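Local coordinates for hypothetical protein Atu1540 (Agrobacterium tumefaciens str. C58, PDB 2HWJ) that is of unknown function but carries a putative ParB-like nuclease domain and assembles with three further copies of itself, at residues G147-V152 with F156-W161; R137-A142 with D163-R168. One frame throughout, in Å; residues are numbered along the deposited sequence.

Overall arrangement
Following the chain from its N terminus, the mixed sheet and the helices around it come first; both contacts belong to the helical part that follows. Helix 135-146 leads into a loop, and the chain then enters helix 157-166, which runs across the first helix rather than back along it. Interaction 2 closes the longer of the two loops by bringing 137-142 against 163-168, with 20 residues between them. Interaction 1 lies within that span, where only three residues separate 147-152 from 156-161. Their centres lie about 10 Å apart, and they meet where Tyr149 of the connecting loop hydrogen-bonds to Ala140 of the first helix. Together they join the loop, helix 135-146 and both ends of helix 157-166.

Interaction 1: G147-V152 with F156-W161; sequences GGYAKV and FSEFGW
Tyr149 lays its ring flat on the indole of Trp161 in a face-to-face stack. The phenol ring and the five-membered ring of the indole have centroids 3.5 Å apart and planes only 2° from parallel, and the two side chains run past each other in opposite directions. The hydroxyl end of the tyrosine therefore lies near CB of Trp161, while its own CB sits 3.6 Å from Trp161 CZ2 at the benzo end of the indole. The first torsion of Tyr149, chi1 55°, holds CG between the backbone N and the carbonyl carbon and turns the ring in toward the helix.

Glu158 crosses the tyrosine at about a right angle, with its carboxylate plane 65° from the ring. Its contact is made through the aliphatic chain: CG comes within 3.5 Å of Tyr149 OH. A bend at chi2 carries the carboxylate off to a salt bridge with Arg144. Ser157 is a looser neighbour, its OG lying obliquely 4.2 Å from Tyr149 CE1.

No hydrogen bond spans the two segments, yet the polar atoms of this buried pair have partners outside them. Tyr149 OH bonds to the carbonyl of Ala140, and Trp161 NE1 to that of Pro198. Gly147, just past helix 135-146, closes it in a Schellman motif, and Phe156 occupies the N-cap position of helix 157-166. The stack thus fastens the connecting loop to the first turns of the second helix, with Leu143 and Arg144 of the first helix also against the tyrosine.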
ATOM      1  N   GLY A 147      -2.949  11.858 -20.889  1.00 63.41           N
ATOM      2  CA  GLY A 147      -1.563  11.627 -20.587  1.00 61.27           C
ATOM      3  C   GLY A 147      -1.147  12.695 -19.625  1.00 60.64           C
ATOM      4  O   GLY A 147      -0.004  12.907 -19.435  1.00 61.38           O
ATOM      5  N   GLY A 148      -2.079  13.374 -19.003  1.00 60.30           N
ATOM      6  CA  GLY A 148      -1.721  14.345 -18.030  1.00 60.54           C
ATOM      7  C   GLY A 148      -1.230  13.848 -16.682  1.00 61.63           C
ATOM      8  O   GLY A 148      -0.496  14.598 -16.035  1.00 63.26           O
ATOM      9  N   TYR A 149      -1.630  12.656 -16.211  1.00 60.56           N
ATOM     10  CA  TYR A 149      -1.025  12.073 -14.987  1.00 61.13           C
ATOM     11  C   TYR A 149      -1.098  10.569 -15.077  1.00 61.79           C
ATOM     12  O   TYR A 149      -1.690  10.054 -16.029  1.00 63.51           O
ATOM     13  CB  TYR A 149      -1.624  12.575 -13.659  1.00 60.32           C
ATOM     14  CG  TYR A 149      -3.130  12.405 -13.543  1.00 62.16           C
ATOM     15  CD1 TYR A 149      -3.698  11.310 -12.914  1.00 60.12           C
ATOM     16  CD2 TYR A 149      -4.001  13.360 -14.112  1.00 62.98           C
ATOM     17  CE1 TYR A 149      -5.111  11.181 -12.857  1.00 60.79           C
ATOM     18  CE2 TYR A 149      -5.355  13.210 -14.075  1.00 57.82           C
ATOM     19  CZ  TYR A 149      -5.912  12.154 -13.451  1.00 59.26           C
ATOM     20  OH  TYR A 149      -7.306  12.083 -13.442  1.00 59.87           O
ATOM     21  N   ALA A 150      -0.492   9.856 -14.138  1.00 61.09           N
ATOM     22  CA  ALA A 150      -0.529   8.411 -14.187  1.00 61.46           C
ATOM     23  C   ALA A 150      -1.538   7.825 -13.231  1.00 61.60           C
ATOM     24  O   ALA A 150      -1.719   8.380 -12.145  1.00 61.54           O
ATOM     25  CB  ALA A 150       0.836   7.851 -13.846  1.00 61.98           C
ATOM     26  N   LYS A 151      -2.136   6.681 -13.604  1.00 61.55           N
ATOM     27  CA  LYS A 151      -2.861   5.832 -12.639  1.00 62.25           C
ATOM     28  C   LYS A 151      -1.917   5.526 -11.480  1.00 62.57           C
ATOM     29  O   LYS A 151      -0.736   5.379 -11.661  1.00 63.55           O
ATOM     30  CB  LYS A 151      -3.366   4.518 -13.251  1.00 61.18           C
ATOM     31  CG  LYS A 151      -4.305   4.691 -14.438  1.00 63.16           C
ATOM     32  CD  LYS A 151      -5.348   3.545 -14.601  1.00 64.10           C
ATOM     33  CE  LYS A 151      -5.619   3.198 -16.115  1.00 66.55           C
ATOM     34  NZ  LYS A 151      -5.863   1.713 -16.446  1.00 64.28           N
ATOM     35  N   VAL A 152      -2.435   5.443 -10.282  1.00 63.77           N
ATOM     36  CA  VAL A 152      -1.650   5.252  -9.120  1.00 64.63           C
ATOM     37  C   VAL A 152      -2.591   4.400  -8.254  1.00 66.59           C
ATOM     38  O   VAL A 152      -3.814   4.325  -8.544  1.00 66.80           O
ATOM     39  CB  VAL A 152      -1.313   6.673  -8.564  1.00 64.66           C
ATOM     40  CG1 VAL A 152      -1.269   6.735  -7.057  1.00 65.74           C
ATOM     41  CG2 VAL A 152       0.014   7.155  -9.100  1.00 64.26           C
ATOM     42  N   PHE A 156      -9.419   7.035  -5.370  1.00 70.37           N
ATOM     43  CA  PHE A 156     -10.013   8.317  -5.722  1.00 68.04           C
ATOM     44  C   PHE A 156      -8.979   9.336  -6.221  1.00 67.85           C
ATOM     45  O   PHE A 156      -9.102  10.541  -5.996  1.00 68.03           O
ATOM     46  CB  PHE A 156     -10.722   8.845  -4.456  1.00 66.97           C
ATOM     47  CG  PHE A 156     -11.764   7.857  -3.849  1.00 65.33           C
ATOM     48  CD1 PHE A 156     -11.653   7.428  -2.517  1.00 62.71           C
ATOM     49  CD2 PHE A 156     -12.870   7.381  -4.615  1.00 63.21           C
ATOM     50  CE1 PHE A 156     -12.601   6.557  -1.960  1.00 62.28           C
ATOM     51  CE2 PHE A 156     -13.826   6.485  -4.060  1.00 63.71           C
ATOM     52  CZ  PHE A 156     -13.691   6.077  -2.739  1.00 63.48           C
ATOM     53  N   SER A 157      -7.943   8.843  -6.895  1.00 68.15           N
ATOM     54  CA  SER A 157      -6.914   9.670  -7.566  1.00 67.78           C
ATOM     55  C   SER A 157      -7.568  10.764  -8.339  1.00 68.05           C
ATOM     56  O   SER A 157      -7.219  11.918  -8.208  1.00 69.39           O
ATOM     57  CB  SER A 157      -6.185   8.835  -8.597  1.00 67.68           C
ATOM     58  OG  SER A 157      -4.973   9.455  -9.079  1.00 71.92           O
ATOM     59  N   GLU A 158      -8.509  10.381  -9.186  1.00 67.34           N
ATOM     60  CA  GLU A 158      -9.217  11.287 -10.052  1.00 65.85           C
ATOM     61  C   GLU A 158      -9.944  12.376  -9.313  1.00 64.03           C
ATOM     62  O   GLU A 158      -9.911  13.526  -9.707  1.00 64.07           O
ATOM     63  CB  GLU A 158     -10.213  10.518 -10.931  1.00 67.16           C
ATOM     64  CG  GLU A 158      -9.580   9.772 -12.075  1.00 67.64           C
ATOM     65  CD  GLU A 158      -9.145   8.372 -11.722  1.00 73.30           C
ATOM     66  OE1 GLU A 158      -9.345   7.895 -10.543  1.00 73.17           O
ATOM     67  OE2 GLU A 158      -8.582   7.748 -12.662  1.00 75.65           O
ATOM     68  N   PHE A 159     -10.588  12.026  -8.240  1.00 62.33           N
ATOM     69  CA  PHE A 159     -11.286  13.027  -7.527  1.00 62.23           C
ATOM     70  C   PHE A 159     -10.359  14.113  -6.949  1.00 62.65           C
ATOM     71  O   PHE A 159     -10.774  15.273  -6.801  1.00 62.66           O
ATOM     72  CB  PHE A 159     -12.227  12.396  -6.510  1.00 62.00           C
ATOM     73  CG  PHE A 159     -13.595  12.075  -7.092  1.00 63.15           C
ATOM     74  CD1 PHE A 159     -14.029  10.755  -7.231  1.00 61.28           C
ATOM     75  CD2 PHE A 159     -14.433  13.108  -7.564  1.00 62.70           C
ATOM     76  CE1 PHE A 159     -15.300  10.478  -7.789  1.00 60.31           C
ATOM     77  CE2 PHE A 159     -15.703  12.846  -8.124  1.00 61.10           C
ATOM     78  CZ  PHE A 159     -16.138  11.529  -8.216  1.00 62.06           C
ATOM     79  N   GLY A 160      -9.096  13.748  -6.702  1.00 62.50           N
ATOM     80  CA  GLY A 160      -8.047  14.700  -6.305  1.00 61.73           C
ATOM     81  C   GLY A 160      -7.706  15.686  -7.391  1.00 62.27           C
ATOM     82  O   GLY A 160      -7.620  16.895  -7.164  1.00 62.71           O
ATOM     83  N   TRP A 161      -7.579  15.168  -8.597  1.00 63.16           N
ATOM     84  CA  TRP A 161      -7.377  15.998  -9.782  1.00 64.11           C
ATOM     85  C   TRP A 161      -8.602  16.862 -10.083  1.00 64.92           C
ATOM     86  O   TRP A 161      -8.460  18.060 -10.409  1.00 65.70           O
ATOM     87  CB  TRP A 161      -6.984  15.136 -10.980  1.00 63.96           C
ATOM     88  CG  TRP A 161      -5.527  14.749 -10.870  1.00 65.43           C
ATOM     89  CD1 TRP A 161      -5.007  13.651 -10.238  1.00 64.72           C
ATOM     90  CD2 TRP A 161      -4.415  15.521 -11.301  1.00 65.87           C
ATOM     91  NE1 TRP A 161      -3.663  13.683 -10.289  1.00 64.54           N
ATOM     92  CE2 TRP A 161      -3.260  14.817 -10.929  1.00 63.34           C
ATOM     93  CE3 TRP A 161      -4.283  16.740 -12.005  1.00 66.90           C
ATOM     94  CZ2 TRP A 161      -1.986  15.258 -11.242  1.00 63.05           C
ATOM     95  CZ3 TRP A 161      -3.009  17.197 -12.310  1.00 65.23           C
ATOM     96  CH2 TRP A 161      -1.869  16.442 -11.932  1.00 65.33           C
TER

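Interaction 2: R137-A142 with D163-R168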
ATOM      1  N   ARG A 137     -15.172  15.760 -12.464  1.00 55.18           N
ATOM      2  CA  ARG A 137     -14.765  14.400 -12.494  1.00 54.78           C
ATOM      3  C   ARG A 137     -14.496  13.955 -13.955  1.00 56.02           C
ATOM      4  O   ARG A 137     -13.527  13.181 -14.200  1.00 56.10           O
ATOM      5  CB  ARG A 137     -15.775  13.548 -11.802  1.00 54.73           C
ATOM      6  CG  ARG A 137     -15.458  12.107 -11.851  1.00 53.33           C
ATOM      7  CD  ARG A 137     -14.184  11.828 -11.172  1.00 54.96           C
ATOM      8  NE  ARG A 137     -13.879  10.422 -11.240  1.00 57.82           N
ATOM      9  CZ  ARG A 137     -13.438   9.817 -12.347  1.00 61.57           C
ATOM     10  NH1 ARG A 137     -13.277  10.517 -13.465  1.00 61.92           N
ATOM     11  NH2 ARG A 137     -13.190   8.510 -12.349  1.00 59.07           N
ATOM     12  N   SER A 138     -15.299  14.436 -14.930  1.00 55.02           N
ATOM     13  CA  SER A 138     -15.119  14.001 -16.328  1.00 54.71           C
ATOM     14  C   SER A 138     -13.878  14.600 -16.894  1.00 55.40           C
ATOM     15  O   SER A 138     -13.137  13.972 -17.668  1.00 55.05           O
ATOM     16  CB  SER A 138     -16.226  14.474 -17.199  1.00 54.02           C
ATOM     17  OG  SER A 138     -17.430  13.874 -16.856  1.00 55.27           O
ATOM     18  N   LEU A 139     -13.673  15.858 -16.546  1.00 55.98           N
ATOM     19  CA  LEU A 139     -12.481  16.543 -16.992  1.00 56.86           C
ATOM     20  C   LEU A 139     -11.239  15.815 -16.468  1.00 57.70           C
ATOM     21  O   LEU A 139     -10.378  15.489 -17.266  1.00 58.72           O
ATOM     22  CB  LEU A 139     -12.475  17.996 -16.527  1.00 57.06           C
ATOM     23  CG  LEU A 139     -11.331  18.793 -17.164  1.00 58.65           C
ATOM     24  CD1 LEU A 139     -11.472  18.936 -18.692  1.00 57.25           C
ATOM     25  CD2 LEU A 139     -11.141  20.119 -16.524  1.00 59.20           C
ATOM     26  N   ALA A 140     -11.179  15.543 -15.149  1.00 57.37           N
ATOM     27  CA  ALA A 140     -10.089  14.819 -14.576  1.00 56.96           C
ATOM     28  C   ALA A 140      -9.915  13.433 -15.268  1.00 57.07           C
ATOM     29  O   ALA A 140      -8.803  13.011 -15.550  1.00 56.98           O
ATOM     30  CB  ALA A 140     -10.252  14.705 -13.099  1.00 56.55           C
ATOM     31  N   GLY A 141     -10.992  12.747 -15.611  1.00 57.35           N
ATOM     32  CA  GLY A 141     -10.850  11.442 -16.347  1.00 56.60           C
ATOM     33  C   GLY A 141     -10.150  11.684 -17.669  1.00 57.04           C
ATOM     34  O   GLY A 141      -9.176  10.990 -18.018  1.00 58.22           O
ATOM     35  N   ALA A 142     -10.582  12.719 -18.386  1.00 56.80           N
ATOM     36  CA  ALA A 142     -10.211  12.856 -19.773  1.00 56.22           C
ATOM     37  C   ALA A 142      -8.777  13.249 -19.757  1.00 57.29           C
ATOM     38  O   ALA A 142      -8.015  12.806 -20.630  1.00 57.96           O
ATOM     39  CB  ALA A 142     -11.006  13.894 -20.410  1.00 55.52           C
ATOM     40  N   ASP A 163     -10.755  17.989  -7.881  1.00 64.02           N
ATOM     41  CA  ASP A 163     -10.797  19.089  -6.976  1.00 64.33           C
ATOM     42  C   ASP A 163      -9.739  20.187  -7.362  1.00 63.38           C
ATOM     43  O   ASP A 163     -10.019  21.377  -7.380  1.00 63.73           O
ATOM     44  CB  ASP A 163     -10.718  18.585  -5.533  1.00 64.97           C
ATOM     45  CG  ASP A 163     -10.271  19.700  -4.551  1.00 73.44           C
ATOM     46  OD1 ASP A 163     -10.919  20.801  -4.553  1.00 83.49           O
ATOM     47  OD2 ASP A 163      -9.273  19.523  -3.785  1.00 78.55           O
ATOM     48  N   PHE A 164      -8.536  19.791  -7.737  1.00 62.88           N
ATOM     49  CA  PHE A 164      -7.537  20.750  -8.190  1.00 61.46           C
ATOM     50  C   PHE A 164      -8.121  21.591  -9.347  1.00 61.77           C
ATOM     51  O   PHE A 164      -8.158  22.806  -9.268  1.00 62.47           O
ATOM     52  CB  PHE A 164      -6.304  19.952  -8.597  1.00 60.64           C
ATOM     53  CG  PHE A 164      -5.197  20.758  -9.238  1.00 60.71           C
ATOM     54  CD1 PHE A 164      -4.348  21.526  -8.478  1.00 60.47           C
ATOM     55  CD2 PHE A 164      -4.945  20.663 -10.602  1.00 60.27           C
ATOM     56  CE1 PHE A 164      -3.312  22.213  -9.055  1.00 56.26           C
ATOM     57  CE2 PHE A 164      -3.894  21.374 -11.173  1.00 55.90           C
ATOM     58  CZ  PHE A 164      -3.103  22.138 -10.395  1.00 55.43           C
ATOM     59  N   LEU A 165      -8.654  20.945 -10.387  1.00 61.09           N
ATOM     60  CA  LEU A 165      -9.085  21.677 -11.522  1.00 60.56           C
ATOM     61  C   LEU A 165     -10.257  22.562 -11.118  1.00 62.67           C
ATOM     62  O   LEU A 165     -10.463  23.649 -11.756  1.00 63.59           O
ATOM     63  CB  LEU A 165      -9.460  20.781 -12.673  1.00 58.67           C
ATOM     64  CG  LEU A 165      -8.371  19.791 -13.099  1.00 58.56           C
ATOM     65  CD1 LEU A 165      -8.993  18.589 -13.717  1.00 50.04           C
ATOM     66  CD2 LEU A 165      -7.265  20.401 -14.004  1.00 55.12           C
ATOM     67  N   ARG A 166     -11.018  22.187 -10.076  1.00 62.39           N
ATOM     68  CA  ARG A 166     -12.318  22.831 -10.010  1.00 62.75           C
ATOM     69  C   ARG A 166     -12.098  24.125  -9.401  1.00 62.72           C
ATOM     70  O   ARG A 166     -12.945  25.032  -9.581  1.00 63.27           O
ATOM     71  CB  ARG A 166     -13.411  22.067  -9.300  1.00 63.46           C
ATOM     72  CG  ARG A 166     -13.954  22.639  -8.009  1.00 65.44           C
ATOM     73  CD  ARG A 166     -14.399  21.435  -7.080  1.00 69.99           C
ATOM     74  NE  ARG A 166     -15.509  20.751  -7.750  1.00 69.24           N
ATOM     75  CZ  ARG A 166     -15.547  19.479  -8.098  1.00 64.65           C
ATOM     76  NH1 ARG A 166     -14.592  18.665  -7.784  1.00 58.10           N
ATOM     77  NH2 ARG A 166     -16.599  19.035  -8.745  1.00 70.30           N
ATOM     78  N   ARG A 167     -10.943  24.254  -8.740  1.00 61.47           N
ATOM     79  CA  ARG A 167     -10.630  25.534  -8.098  1.00 60.45           C
ATOM     80  C   ARG A 167      -9.910  26.499  -9.044  1.00 59.15           C
ATOM     81  O   ARG A 167      -9.583  27.582  -8.676  1.00 57.67           O
ATOM     82  CB  ARG A 167      -9.826  25.303  -6.832  1.00 61.10           C
ATOM     83  CG  ARG A 167     -10.219  24.054  -6.101  1.00 62.57           C
ATOM     84  CD  ARG A 167      -9.314  23.760  -4.924  1.00 61.82           C
ATOM     85  NE  ARG A 167      -9.866  24.409  -3.763  1.00 64.07           N
ATOM     86  CZ  ARG A 167     -10.303  23.796  -2.668  1.00 65.41           C
ATOM     87  NH1 ARG A 167     -10.255  22.483  -2.557  1.00 63.27           N
ATOM     88  NH2 ARG A 167     -10.794  24.527  -1.667  1.00 67.14           N
ATOM     89  N   ARG A 168      -9.732  26.089 -10.290  1.00 59.26           N
ATOM     90  CA  ARG A 168      -8.818  26.738 -11.221  1.00 58.14           C
ATOM     91  C   ARG A 168      -9.355  26.865 -12.615  1.00 57.98           C
ATOM     92  O   ARG A 168      -8.834  27.594 -13.385  1.00 58.01           O
ATOM     93  CB  ARG A 168      -7.562  25.897 -11.336  1.00 57.46           C
ATOM     94  CG  ARG A 168      -6.597  26.213 -10.247  1.00 57.44           C
ATOM     95  CD  ARG A 168      -5.488  25.224 -10.188  1.00 56.18           C
ATOM     96  NE  ARG A 168      -4.746  25.417  -8.947  1.00 58.47           N
ATOM     97  CZ  ARG A 168      -5.077  24.856  -7.796  1.00 58.86           C
ATOM     98  NH1 ARG A 168      -6.129  24.053  -7.769  1.00 62.51           N
ATOM     99  NH2 ARG A 168      -4.350  25.063  -6.697  1.00 54.67           N
TER
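Leu165 meets Leu139 and Ala140 where two consecutive helices joined by a loop, 135-146 and 157-166, pack together inside the helical part of the chain. The side-chain contact across them is apolar, with no hydrogen bond, and small, burying 130 Å² in all. One methyl does the touching: Leu165 CD1 lies 3.9 Å from Leu139 CD2 and 4.1 Å from Ala140 CB. It also approaches the backbone of the first helix, 4.0 Å from Ala140 N. Leu139 has its CG anti to the backbone N (chi1 -171°), which carries its branched end out toward Leu165, and the two leucines pass at a slant. Helix 178-189 adds to this buried patch, with Phe178 and Ala181 against Leu139 and Ala185 against Leu165.

The polar interactions stay within 163-168 or lead outward. Arg167 NH1 forms a salt bridge with Asp163 OD1 at 2.7 Å, although its hydrogen-bond geometry is weak. Arg168 reaches Glu193 and, on the third subunit, Glu98, which links the residues just after the helix to that neighbouring chain.

The guanidinium of Arg168 lies with one face against Phe164 CE1, which sits 3.4 Å above its plane, and its NH1 donates to Phe164 O at 2.8 Å. That carbonyl oxygen also accepts from Arg167 N, the two donors arriving from opposite faces of its plane.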